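Local coordinates for protein cyanuric acid amidohydrolase (Azorhizobium caulinodans, PDB 4NQ3) that catalyses the hydrolytic opening of the s-triazine ring of cyanuric acid, giving 1-carboxybiuret, a step in the breakdown of herbicides such as atrazine, at residues A32-I37 / M61-H66; H113-P118 / V128-Q133; E120-M125 / P158-M163; Q133-A138 / A196-E201; T263-A268 / A322-H327. All blocks are in the same frame, centred on the assembly; numbering follows the deposited sequence.

Contact 1: A32-I37 / M61-H66; sequences AGILAI and MLLRGH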
# COMPACT_ATOMS: atom_id res chain seq x y z
N ALA A 32 13.03 -20.56 33.09
CA ALA A 32 12.92 -19.86 34.37
C ALA A 32 13.61 -18.50 34.34
O ALA A 32 13.17 -17.55 34.98
CB ALA A 32 13.49 -20.70 35.48
N GLY A 33 14.67 -18.40 33.55
CA GLY A 33 15.49 -17.20 33.53
C GLY A 33 15.21 -16.25 32.38
O GLY A 33 15.96 -15.29 32.15
N ILE A 34 14.14 -16.52 31.64
CA ILE A 34 13.78 -15.64 30.54
C ILE A 34 13.13 -14.39 31.10
O ILE A 34 12.08 -14.45 31.73
CB ILE A 34 12.84 -16.32 29.56
CG1 ILE A 34 13.55 -17.43 28.82
CG2 ILE A 34 12.30 -15.32 28.57
CD1 ILE A 34 12.65 -18.11 27.80
N LEU A 35 13.78 -13.25 30.89
CA LEU A 35 13.25 -11.97 31.34
C LEU A 35 12.35 -11.31 30.31
O LEU A 35 11.27 -10.83 30.65
CB LEU A 35 14.38 -11.02 31.72
CG LEU A 35 15.11 -11.51 32.96
CD1 LEU A 35 16.14 -10.51 33.38
CD2 LEU A 35 14.08 -11.69 34.04
N ALA A 36 12.80 -11.24 29.05
CA ALA A 36 12.03 -10.55 28.03
C ALA A 36 12.32 -11.12 26.67
O ALA A 36 13.39 -11.66 26.46
CB ALA A 36 12.32 -9.05 28.04
N ILE A 37 11.38 -11.00 25.75
CA ILE A 37 11.65 -11.33 24.36
C ILE A 37 11.32 -10.16 23.44
O ILE A 37 10.21 -9.66 23.47
CB ILE A 37 10.87 -12.54 23.90
CG1 ILE A 37 11.10 -13.73 24.83
CG2 ILE A 37 11.33 -12.96 22.54
CD1 ILE A 37 10.31 -14.94 24.39
N MSE A 61 1.73 -19.21 24.52
CA MSE A 61 1.46 -20.65 24.52
C MSE A 61 2.68 -21.50 24.83
O MSE A 61 2.61 -22.37 25.69
CB MSE A 61 0.91 -21.10 23.18
CG MSE A 61 -0.55 -20.77 22.98
SE MSE A 61 -1.01 -21.16 21.14
CE MSE A 61 -1.17 -23.10 21.39
N LEU A 62 3.78 -21.26 24.14
CA LEU A 62 5.00 -22.02 24.43
C LEU A 62 5.49 -21.79 25.88
O LEU A 62 5.85 -22.74 26.58
CB LEU A 62 6.10 -21.65 23.44
CG LEU A 62 7.42 -22.41 23.53
CD1 LEU A 62 8.11 -22.22 22.25
CD2 LEU A 62 8.24 -21.78 24.58
N LEU A 63 5.52 -20.53 26.32
CA LEU A 63 6.05 -20.22 27.63
C LEU A 63 5.11 -20.73 28.71
O LEU A 63 5.58 -21.16 29.78
CB LEU A 63 6.31 -18.72 27.79
CG LEU A 63 7.39 -18.05 26.91
CD1 LEU A 63 7.40 -16.53 27.09
CD2 LEU A 63 8.76 -18.62 27.13
N ARG A 64 3.79 -20.69 28.49
CA ARG A 64 2.90 -21.22 29.53
C ARG A 64 3.17 -22.69 29.72
O ARG A 64 3.21 -23.16 30.85
CB ARG A 64 1.43 -20.99 29.21
CG ARG A 64 1.02 -19.59 29.55
CD ARG A 64 -0.48 -19.38 29.59
NE ARG A 64 -0.79 -17.94 29.65
CZ ARG A 64 -1.28 -17.21 28.64
NH1 ARG A 64 -1.51 -15.91 28.83
NH2 ARG A 64 -1.55 -17.78 27.47
N GLY A 65 3.41 -23.40 28.63
CA GLY A 65 3.87 -24.78 28.70
C GLY A 65 5.03 -25.03 29.67
O GLY A 65 5.00 -25.99 30.42
N HIS A 66 6.02 -24.16 29.71
CA HIS A 66 7.17 -24.43 30.57
C HIS A 66 7.09 -23.78 31.94
O HIS A 66 7.59 -24.34 32.89
CB HIS A 66 8.47 -23.97 29.91
CG HIS A 66 8.85 -24.76 28.71
ND1 HIS A 66 8.67 -24.30 27.42
CD2 HIS A 66 9.40 -25.99 28.59
CE1 HIS A 66 9.09 -25.21 26.56
NE2 HIS A 66 9.54 -26.25 27.24
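In the beta-alpha-beta unit made of strand 34-41, helix 51-67 and strand 75-80, the first strand and the helix pack here through I34 and I37, which meet L63. The leucine divides its two methyls between them: CD2 lies 4.0 Å from I34 CD1, and CD1 lies 4.3 Å from I37 CD1. The first torsion of L63 (chi1 -65°) swings CG beside its own backbone N and anti to the carbonyl carbon, and the branch beyond spreads over both isoleucines. The side chains of I34 and L63 meet at a slant rather than end on. Two strand residues three positions apart would ordinarily point to different faces, yet both isoleucines direct CB toward the helix. A classic beta bulge, in which L35 and A36 together face F93 of the neighbouring strand, is consistent with this. The contact is small, buried and wholly apolar. Around it the layer continues: L63 also meets A71, and I34 rests on I29 and V74. I37 reaches L76 and M78 of strand 75-80, F90 and V92 of strand 89-97, and L20 of helix 18-25, whose I24 packs against L62 and H66.

Contact 2: H113-P118 / V128-Q133; sequences HTPDLP and VRMVAQ. With SO4 (sulfate ion), chain F.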
# COMPACT_ATOMS: atom_id res chain seq x y z
N HIS A 113 6.20 -4.15 34.36
CA HIS A 113 4.91 -4.13 33.66
C HIS A 113 4.11 -2.97 34.20
O HIS A 113 4.52 -2.33 35.18
CB HIS A 113 4.15 -5.44 33.89
CG HIS A 113 4.94 -6.64 33.52
ND1 HIS A 113 4.67 -7.41 32.41
CD2 HIS A 113 6.05 -7.17 34.09
CE1 HIS A 113 5.57 -8.38 32.32
NE2 HIS A 113 6.42 -8.26 33.33
N THR A 114 2.97 -2.69 33.60
CA THR A 114 2.11 -1.68 34.17
C THR A 114 0.65 -2.11 34.08
O THR A 114 0.30 -3.03 33.33
CB THR A 114 2.26 -0.31 33.48
OG1 THR A 114 1.52 -0.31 32.25
CG2 THR A 114 3.71 0.03 33.26
N PRO A 115 -0.20 -1.46 34.87
CA PRO A 115 -1.61 -1.77 34.73
C PRO A 115 -2.08 -1.25 33.39
O PRO A 115 -1.35 -0.48 32.74
CB PRO A 115 -2.27 -0.98 35.86
CG PRO A 115 -1.14 -0.61 36.77
CD PRO A 115 0.04 -0.43 35.89
N ASP A 116 -3.31 -1.59 33.03
CA ASP A 116 -3.89 -1.08 31.82
C ASP A 116 -3.85 0.44 31.83
O ASP A 116 -3.87 1.08 32.90
CB ASP A 116 -5.31 -1.62 31.68
CG ASP A 116 -5.33 -3.02 31.10
OD1 ASP A 116 -4.23 -3.64 31.00
OD2 ASP A 116 -6.45 -3.51 30.77
N LEU A 117 -3.74 1.02 30.65
CA LEU A 117 -3.69 2.46 30.47
C LEU A 117 -5.03 2.99 30.00
O LEU A 117 -5.46 2.65 28.89
CB LEU A 117 -2.62 2.83 29.44
CG LEU A 117 -2.57 4.30 29.03
CD1 LEU A 117 -2.03 5.14 30.16
CD2 LEU A 117 -1.75 4.48 27.75
N PRO A 118 -5.69 3.82 30.83
CA PRO A 118 -6.95 4.51 30.47
C PRO A 118 -6.80 5.22 29.13
O PRO A 118 -5.80 5.89 28.93
CB PRO A 118 -7.15 5.51 31.59
CG PRO A 118 -6.33 4.99 32.74
CD PRO A 118 -5.16 4.28 32.13
N VAL A 128 2.79 9.31 30.76
CA VAL A 128 4.15 9.67 31.11
C VAL A 128 4.51 9.20 32.50
O VAL A 128 5.57 8.58 32.70
CB VAL A 128 4.39 11.17 31.05
CG1 VAL A 128 5.81 11.44 31.52
CG2 VAL A 128 4.16 11.72 29.64
N ARG A 129 3.63 9.47 33.46
CA ARG A 129 3.93 9.12 34.85
C ARG A 129 3.90 7.62 35.02
O ARG A 129 4.70 7.06 35.78
CB ARG A 129 2.95 9.78 35.80
CG ARG A 129 3.07 11.30 35.87
CD ARG A 129 2.12 11.81 36.92
NE ARG A 129 1.55 13.11 36.59
CZ ARG A 129 2.21 14.26 36.64
NH1 ARG A 129 3.49 14.30 37.02
NH2 ARG A 129 1.58 15.39 36.31
N MSE A 130 3.01 6.95 34.30
CA MSE A 130 2.85 5.51 34.45
C MSE A 130 4.14 4.81 34.02
O MSE A 130 4.67 3.96 34.74
CB MSE A 130 1.65 5.00 33.64
CG MSE A 130 1.40 3.53 33.84
SE MSE A 130 -0.22 2.88 33.01
CE MSE A 130 -1.48 4.06 33.88
N VAL A 131 4.66 5.20 32.86
CA VAL A 131 5.85 4.59 32.32
C VAL A 131 7.06 4.95 33.18
O VAL A 131 7.88 4.08 33.50
CB VAL A 131 6.06 5.04 30.86
CG1 VAL A 131 7.42 4.66 30.35
CG2 VAL A 131 4.97 4.45 29.96
N ALA A 132 7.12 6.21 33.61
CA ALA A 132 8.23 6.66 34.45
C ALA A 132 8.37 5.80 35.70
O ALA A 132 9.48 5.40 36.06
CB ALA A 132 8.02 8.09 34.84
N GLN A 133 7.24 5.53 36.35
CA GLN A 133 7.21 4.70 37.54
C GLN A 133 7.72 3.30 37.20
O GLN A 133 8.54 2.74 37.93
CB GLN A 133 5.81 4.65 38.16
CG GLN A 133 5.55 5.75 39.21
CD GLN A 133 4.05 6.10 39.40
OE1 GLN A 133 3.15 5.44 38.86
NE2 GLN A 133 3.79 7.18 40.16
S SO4 F . 6.37 -4.91 37.98
O1 SO4 F . 6.96 -3.95 38.92
O2 SO4 F . 5.21 -5.58 38.56
O3 SO4 F . 5.92 -4.18 36.80
O4 SO4 F . 7.39 -5.90 37.63
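The imidazole of H113 has an oxygen of a bound sulfate at its edge and in its plane, with CD2 4.0 Å from sulfate O4, while its two nitrogens face E73 O and, through a weak bond, the carboxylate of E235. The sulfate probably comes from the crystallisation liquor. One residue further on, the 113-118 loop begins to run along the side chain of selenomethionine M130 of the helix. With CG anti to the backbone N (chi1 -176°) and the chain bent at its end, M130 puts its selenium 3.7 Å from T114 OG1 and 3.6 Å from P115 O. Its CE methyl lies 3.9 Å from L117 CD1 and meets P118 CD tip to tip at 4.1 Å. The T114 hydroxyl sits between its backbone N and carbonyl carbon (chi1 79°), where it donates to P115 O over 2.9 Å from a position tilted 27° out of the carbonyl plane; H234 ND1 is a second partner. A valine at T114 would probably leave P115 O and H234 ND1 without this shared mate, and the loop beside the selenium freer to shift. The arrangement belongs to a beta-alpha-beta crossover: the loop leads from strand 106-113 into helix 125-141, and the chain returns as strand 150-157, parallel to the first, with strand 235-242 between them.

Contact 3: E120-M125 / P158-M163; sequences EALGRM and PLLTAM. With SO4 (sulfate ion), chain H.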
# COMPACT_ATOMS: atom_id res chain seq x y z
N GLU A 120 -7.90 7.75 27.93
CA GLU A 120 -7.82 9.20 27.99
C GLU A 120 -6.51 9.66 28.63
O GLU A 120 -6.28 10.86 28.78
CB GLU A 120 -9.02 9.77 28.74
CG GLU A 120 -9.16 9.26 30.15
CD GLU A 120 -9.89 7.93 30.23
OE1 GLU A 120 -10.54 7.67 31.27
OE2 GLU A 120 -9.84 7.16 29.24
N ALA A 121 -5.69 8.69 29.03
CA ALA A 121 -4.36 9.00 29.54
C ALA A 121 -3.29 8.91 28.44
O ALA A 121 -2.23 9.50 28.54
CB ALA A 121 -4.02 8.10 30.68
N LEU A 122 -3.60 8.17 27.37
CA LEU A 122 -2.63 7.93 26.30
C LEU A 122 -2.24 9.26 25.68
O LEU A 122 -3.08 10.11 25.43
CB LEU A 122 -3.22 6.98 25.25
CG LEU A 122 -2.36 6.61 24.03
CD1 LEU A 122 -2.52 5.13 23.65
CD2 LEU A 122 -2.71 7.51 22.84
N GLY A 123 -0.94 9.47 25.49
CA GLY A 123 -0.45 10.72 24.92
C GLY A 123 -0.53 11.90 25.89
O GLY A 123 -0.32 13.05 25.52
N ARG A 124 -0.80 11.62 27.17
CA ARG A 124 -0.92 12.68 28.17
C ARG A 124 -0.11 12.34 29.42
O ARG A 124 0.47 11.27 29.50
CB ARG A 124 -2.39 12.91 28.49
CG ARG A 124 -3.19 13.38 27.29
CD ARG A 124 -4.64 13.49 27.64
NE ARG A 124 -5.44 14.16 26.62
CZ ARG A 124 -6.73 13.92 26.43
NH1 ARG A 124 -7.36 13.05 27.20
NH2 ARG A 124 -7.42 14.54 25.49
N MSE A 125 -0.06 13.24 30.40
CA MSE A 125 0.81 13.02 31.57
C MSE A 125 0.51 11.72 32.32
O MSE A 125 1.42 11.13 32.92
CB MSE A 125 0.71 14.19 32.54
CG MSE A 125 1.19 15.49 31.94
SE MSE A 125 3.06 15.42 31.52
CE MSE A 125 3.78 15.00 33.30
N PRO A 158 0.54 1.00 24.16
CA PRO A 158 -0.71 0.76 23.45
C PRO A 158 -0.96 1.78 22.37
O PRO A 158 -0.06 2.58 22.09
CB PRO A 158 -1.76 0.85 24.56
CG PRO A 158 -1.17 1.75 25.55
CD PRO A 158 0.31 1.49 25.53
N LEU A 159 -2.13 1.72 21.73
CA LEU A 159 -2.54 2.72 20.74
C LEU A 159 -4.06 2.80 20.74
O LEU A 159 -4.72 2.06 21.46
CB LEU A 159 -2.02 2.36 19.34
CG LEU A 159 -2.42 0.98 18.77
CD1 LEU A 159 -3.87 0.97 18.31
CD2 LEU A 159 -1.51 0.59 17.65
N LEU A 160 -4.61 3.68 19.91
CA LEU A 160 -6.06 3.82 19.80
C LEU A 160 -6.60 3.35 18.44
O LEU A 160 -6.02 3.62 17.38
CB LEU A 160 -6.48 5.27 20.04
CG LEU A 160 -6.10 5.86 21.40
CD1 LEU A 160 -6.61 7.27 21.51
CD2 LEU A 160 -6.69 5.00 22.51
N THR A 161 -7.71 2.64 18.49
CA THR A 161 -8.47 2.33 17.29
C THR A 161 -9.76 3.13 17.31
O THR A 161 -10.12 3.70 18.35
CB THR A 161 -8.81 0.85 17.19
OG1 THR A 161 -9.69 0.52 18.27
CG2 THR A 161 -7.54 -0.01 17.24
N ALA A 162 -10.46 3.18 16.18
CA ALA A 162 -11.73 3.88 16.13
C ALA A 162 -12.65 3.41 17.26
O ALA A 162 -13.23 4.23 17.98
CB ALA A 162 -12.40 3.67 14.76
N MSE A 163 -12.74 2.08 17.44
CA MSE A 163 -13.62 1.50 18.45
C MSE A 163 -13.28 2.02 19.85
O MSE A 163 -14.16 2.38 20.63
CB MSE A 163 -13.55 -0.03 18.40
CG MSE A 163 -14.65 -0.76 19.18
SE MSE A 163 -14.79 -2.61 18.57
CE MSE A 163 -16.63 -3.06 19.05
S SO4 H . -10.17 -3.11 19.08
O1 SO4 H . -9.95 -4.53 19.34
O2 SO4 H . -10.86 -2.86 17.80
O3 SO4 H . -8.84 -2.51 19.06
O4 SO4 H . -10.96 -2.49 20.17
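The carbonyl oxygen of P158 is gripped by two hydroxyls, those of S187 and the substrate-binding S227, while L122 CD1 lies against it at 3.9 Å. L122 thus probably backs the backbone bonded to S227, one layer behind the substrate site. The leucine carries the contact: CG stands anti to its backbone N (chi1 180°), and the two methyls part. CD1 rests 3.8 Å from L159 CA and 4.1 Å from P158 CG, whereas CD2 lies 4.0 Å from L160 CG, the two leucine side chains running alongside each other in opposite senses. An alanine at L122 would probably open a gap over P158 and L160 and let the backbone that presents P158 O to S227 move. L122 is carried on a type II turn from A121 to R124, closed by R124 N to A121 O (2.9 Å) and passing through G123 with positive phi. R124 NH1 ties the turn to E120 O at 2.9 Å. The turn leads into helix 125-141, whose Q127 touches both L122 and P158; S183 and S187 of helix 180-199 also cover L122. The other segment follows strand 150-157 and enters helix 162-170, where A162 N bonds D303 of a third subunit.

Contact 4: Q133-A138 / A196-E201; sequences QAVRRA and ALALGE. With SO4 (sulfate ion), chain F.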
# COMPACT_ATOMS: atom_id res chain seq x y z
N GLN A 133 7.24 5.53 36.35
CA GLN A 133 7.21 4.70 37.54
C GLN A 133 7.72 3.30 37.20
O GLN A 133 8.54 2.74 37.93
CB GLN A 133 5.81 4.65 38.16
CG GLN A 133 5.55 5.75 39.21
CD GLN A 133 4.05 6.10 39.40
OE1 GLN A 133 3.15 5.44 38.86
NE2 GLN A 133 3.79 7.18 40.16
N ALA A 134 7.19 2.72 36.12
CA ALA A 134 7.63 1.40 35.69
C ALA A 134 9.14 1.34 35.38
O ALA A 134 9.83 0.38 35.77
CB ALA A 134 6.85 0.96 34.48
N VAL A 135 9.65 2.36 34.69
CA VAL A 135 11.07 2.37 34.36
C VAL A 135 11.93 2.42 35.61
O VAL A 135 13.01 1.82 35.64
CB VAL A 135 11.44 3.55 33.47
CG1 VAL A 135 12.92 3.55 33.23
CG2 VAL A 135 10.71 3.45 32.17
N ARG A 136 11.46 3.11 36.65
CA ARG A 136 12.20 3.13 37.90
C ARG A 136 12.24 1.71 38.49
O ARG A 136 13.31 1.21 38.88
CB ARG A 136 11.61 4.14 38.88
CG ARG A 136 11.96 5.60 38.55
CD ARG A 136 11.17 6.56 39.44
NE ARG A 136 11.15 7.95 38.97
CZ ARG A 136 10.04 8.65 38.73
NH1 ARG A 136 8.84 8.10 38.92
NH2 ARG A 136 10.11 9.92 38.31
N ARG A 137 11.09 1.03 38.52
CA ARG A 137 11.01 -0.35 38.98
C ARG A 137 11.94 -1.27 38.22
O ARG A 137 12.70 -2.02 38.82
CB ARG A 137 9.58 -0.88 38.89
CG ARG A 137 8.71 -0.50 40.08
CD ARG A 137 7.33 -1.11 39.98
NE ARG A 137 6.44 -0.22 39.25
CZ ARG A 137 5.66 -0.60 38.25
NH1 ARG A 137 5.68 -1.87 37.85
NH2 ARG A 137 4.88 0.28 37.64
N ALA A 138 11.89 -1.23 36.89
CA ALA A 138 12.76 -2.10 36.11
C ALA A 138 14.24 -1.81 36.38
O ALA A 138 15.05 -2.73 36.46
CB ALA A 138 12.46 -1.96 34.64
N ALA A 196 12.44 9.51 29.89
CA ALA A 196 13.32 10.65 30.10
C ALA A 196 13.16 11.11 31.55
O ALA A 196 14.15 11.31 32.28
CB ALA A 196 12.99 11.79 29.11
N LEU A 197 11.91 11.23 31.98
CA LEU A 197 11.61 11.69 33.31
C LEU A 197 12.26 10.77 34.33
O LEU A 197 12.76 11.21 35.35
CB LEU A 197 10.11 11.76 33.53
CG LEU A 197 9.71 12.13 34.95
CD1 LEU A 197 10.39 13.42 35.32
CD2 LEU A 197 8.21 12.26 35.05
N ALA A 198 12.24 9.47 34.06
CA ALA A 198 12.75 8.50 35.01
C ALA A 198 14.28 8.49 35.07
O ALA A 198 14.86 8.12 36.09
CB ALA A 198 12.22 7.11 34.66
N LEU A 199 14.92 8.90 33.98
CA LEU A 199 16.38 8.89 33.92
C LEU A 199 16.93 10.29 34.23
O LEU A 199 18.14 10.50 34.29
CB LEU A 199 16.86 8.41 32.56
CG LEU A 199 16.47 7.01 32.07
CD1 LEU A 199 17.09 6.71 30.71
CD2 LEU A 199 16.89 5.93 33.07
N GLY A 200 16.04 11.25 34.41
CA GLY A 200 16.48 12.59 34.75
C GLY A 200 17.00 13.36 33.56
O GLY A 200 17.73 14.35 33.73
N GLU A 201 16.65 12.92 32.36
CA GLU A 201 17.06 13.64 31.15
C GLU A 201 16.14 14.84 30.90
O GLU A 201 16.47 15.74 30.11
CB GLU A 201 17.05 12.71 29.95
CG GLU A 201 18.07 11.57 30.02
CD GLU A 201 17.93 10.60 28.86
OE1 GLU A 201 16.81 10.06 28.67
OE2 GLU A 201 18.92 10.39 28.12
S SO4 F . 6.37 -4.91 37.98
O1 SO4 F . 6.96 -3.95 38.92
O2 SO4 F . 5.21 -5.58 38.56
O3 SO4 F . 5.92 -4.18 36.80
O4 SO4 F . 7.39 -5.90 37.63
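V135 holds CG1 anti to its backbone N (chi1 177°), and R136 sends CG back beside its own N (chi1 -77°) and then runs extended to NE; these two conformations set both side chains against the methyl of A198. A198 CB lies 3.8 Å from V135 CB, with V135 CG1 nearly as close, and R136 CG passes it at 4.2 Å. The extended arginine carries on past A198 to L197, bringing NH2 to 4.0 Å from L197 CG, so that the guanidinium meets the leucine at a slant. So small a residue as alanine allows a close approach of the backbones, R136 CA and A198 CA being 6.1 Å apart. Just beyond, the second helix ends in a Schellman motif: E201 N reaches back to A196 O at 3.0 Å, a weak bond joins G200 N to L197 O, and G200 takes positive phi. R137 faces elsewhere. A134 CA lies against one face of its guanidinium, off toward the border of the group, and its edge meets a sulfate, NH1 donating to O1 over 2.7 Å at 164°; H113 O is another partner of NH1. Between residues 133-138 and 196-201 the chemistry is thus van der Waals packing, the exposed R136 lending its aliphatic stem and leaving its charge at the surface. R137, by contrast, probably makes its spot attractive to anions, as the sulfate suggests.

Contact 5: T263-A268 / A322-H327; sequences TPVKAA and AGVVGH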
# COMPACT_ATOMS: atom_id res chain seq x y z
N THR A 263 27.74 6.91 12.43
CA THR A 263 28.93 7.06 13.28
C THR A 263 28.77 6.56 14.74
O THR A 263 29.71 5.98 15.29
CB THR A 263 29.37 8.52 13.30
OG1 THR A 263 28.19 9.34 13.35
CG2 THR A 263 30.10 8.89 12.03
N PRO A 264 27.60 6.77 15.36
CA PRO A 264 27.29 6.23 16.70
C PRO A 264 27.51 4.73 16.85
O PRO A 264 27.90 4.28 17.95
CB PRO A 264 25.81 6.55 16.86
CG PRO A 264 25.64 7.81 16.09
CD PRO A 264 26.56 7.71 14.90
N VAL A 265 27.24 3.96 15.80
CA VAL A 265 27.42 2.51 15.85
C VAL A 265 28.91 2.14 15.79
O VAL A 265 29.37 1.26 16.53
CB VAL A 265 26.66 1.81 14.68
CG1 VAL A 265 27.05 0.35 14.58
CG2 VAL A 265 25.20 1.92 14.91
N LYS A 266 29.66 2.81 14.94
CA LYS A 266 31.08 2.53 14.85
C LYS A 266 31.74 2.90 16.19
O LYS A 266 32.60 2.17 16.70
CB LYS A 266 31.71 3.29 13.68
CG LYS A 266 31.02 3.02 12.32
CD LYS A 266 31.57 3.92 11.19
CE LYS A 266 30.94 3.64 9.82
NZ LYS A 266 31.56 4.41 8.70
N ALA A 267 31.29 4.00 16.79
CA ALA A 267 31.82 4.42 18.09
C ALA A 267 31.39 3.45 19.18
O ALA A 267 32.15 3.16 20.11
CB ALA A 267 31.37 5.82 18.42
N ALA A 268 30.15 2.97 19.08
CA ALA A 268 29.65 2.00 20.05
C ALA A 268 30.48 0.72 20.00
O ALA A 268 30.90 0.21 21.04
CB ALA A 268 28.18 1.71 19.79
N ALA A 322 22.70 -1.93 8.36
CA ALA A 322 23.06 -3.22 7.77
C ALA A 322 24.32 -3.09 6.92
O ALA A 322 25.15 -3.99 6.88
CB ALA A 322 21.92 -3.76 6.94
N GLY A 323 24.45 -1.96 6.25
CA GLY A 323 25.64 -1.69 5.46
C GLY A 323 26.90 -1.58 6.29
O GLY A 323 28.02 -1.78 5.79
N VAL A 324 26.74 -1.27 7.57
CA VAL A 324 27.87 -1.06 8.46
C VAL A 324 28.18 -2.34 9.19
O VAL A 324 29.34 -2.71 9.38
CB VAL A 324 27.59 0.05 9.50
CG1 VAL A 324 28.68 0.10 10.55
CG2 VAL A 324 27.43 1.42 8.80
N VAL A 325 27.14 -3.02 9.63
CA VAL A 325 27.33 -4.12 10.53
C VAL A 325 27.38 -5.44 9.74
O VAL A 325 27.75 -6.48 10.28
CB VAL A 325 26.22 -4.12 11.62
CG1 VAL A 325 24.88 -4.46 11.01
CG2 VAL A 325 26.54 -5.07 12.73
N GLY A 326 27.05 -5.39 8.45
CA GLY A 326 27.25 -6.56 7.60
C GLY A 326 26.21 -7.67 7.56
O GLY A 326 26.42 -8.70 6.91
N HIS A 327 25.09 -7.48 8.25
CA HIS A 327 23.99 -8.44 8.20
C HIS A 327 22.66 -7.77 8.40
O HIS A 327 22.60 -6.58 8.70
CB HIS A 327 24.19 -9.54 9.23
CG HIS A 327 24.02 -9.08 10.64
ND1 HIS A 327 22.86 -9.26 11.35
CD2 HIS A 327 24.90 -8.49 11.49
CE1 HIS A 327 23.01 -8.79 12.58
NE2 HIS A 327 24.24 -8.31 12.69
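The opening turns of helix 263-271 lie beside the last turn of helix 309-325, K266 CA and V324 CA being 8.0 Å apart, and two residues after V324, G326 takes the chain out of the helix with phi +83°. V324 points its CB at the other helix, and a single methyl does the touching. CG1, anti to the backbone N (chi1 171°), projects between two neighbours, 4.1 Å from K266 CG and 4.4 Å from V265 CG1. The lysine stretches out beyond CG, and its side chain crosses that of V324 at about a right angle. Only its aliphatic stem therefore enters the contact, while the residue as a whole stays at the surface. V265, the buried partner, continues inward to V347 of strand 345-352. At the helix end G326 N bonds A322 O at 2.8 Å; a side chain at G326 would run into the carbonyl oxygen of the preceding residue, which accounts for the glycine. G326 O accepts a bond from R295 of a fourth subunit, which brings the exit turn into the subunit interface. H327 is buried, its NE2 bonded to T280 O. Far from the annotated sites, this is helix-helix packing within the predicted third repeating unit: the helices of two successive beta-alpha-beta connections pack side by side on a mixed four-stranded sheet.

Along the chain contact 1 comes first and contact 5 last, the three between lying in the predicted second repeating unit. Contacts 2 and 4 share Q133 and helix 125-141, with centres about 11 Å apart, and touch the same sulfate. Contacts 2 and 3, about 12 Å apart, alternate along the chain and meet where L117 CD2 packs on P158 CG at 3.6 Å. Contacts 1 and 5 belong to the first and third units, about 31 Å apart between centres. Each unit of the threefold-symmetric monomer has a mixed sheet with strand order 1-4-2-3, so contacts 1, 4 and 5 sample helix packing on comparable sheets, while 2 and 3 involve loops, contact 3 nearest the substrate site.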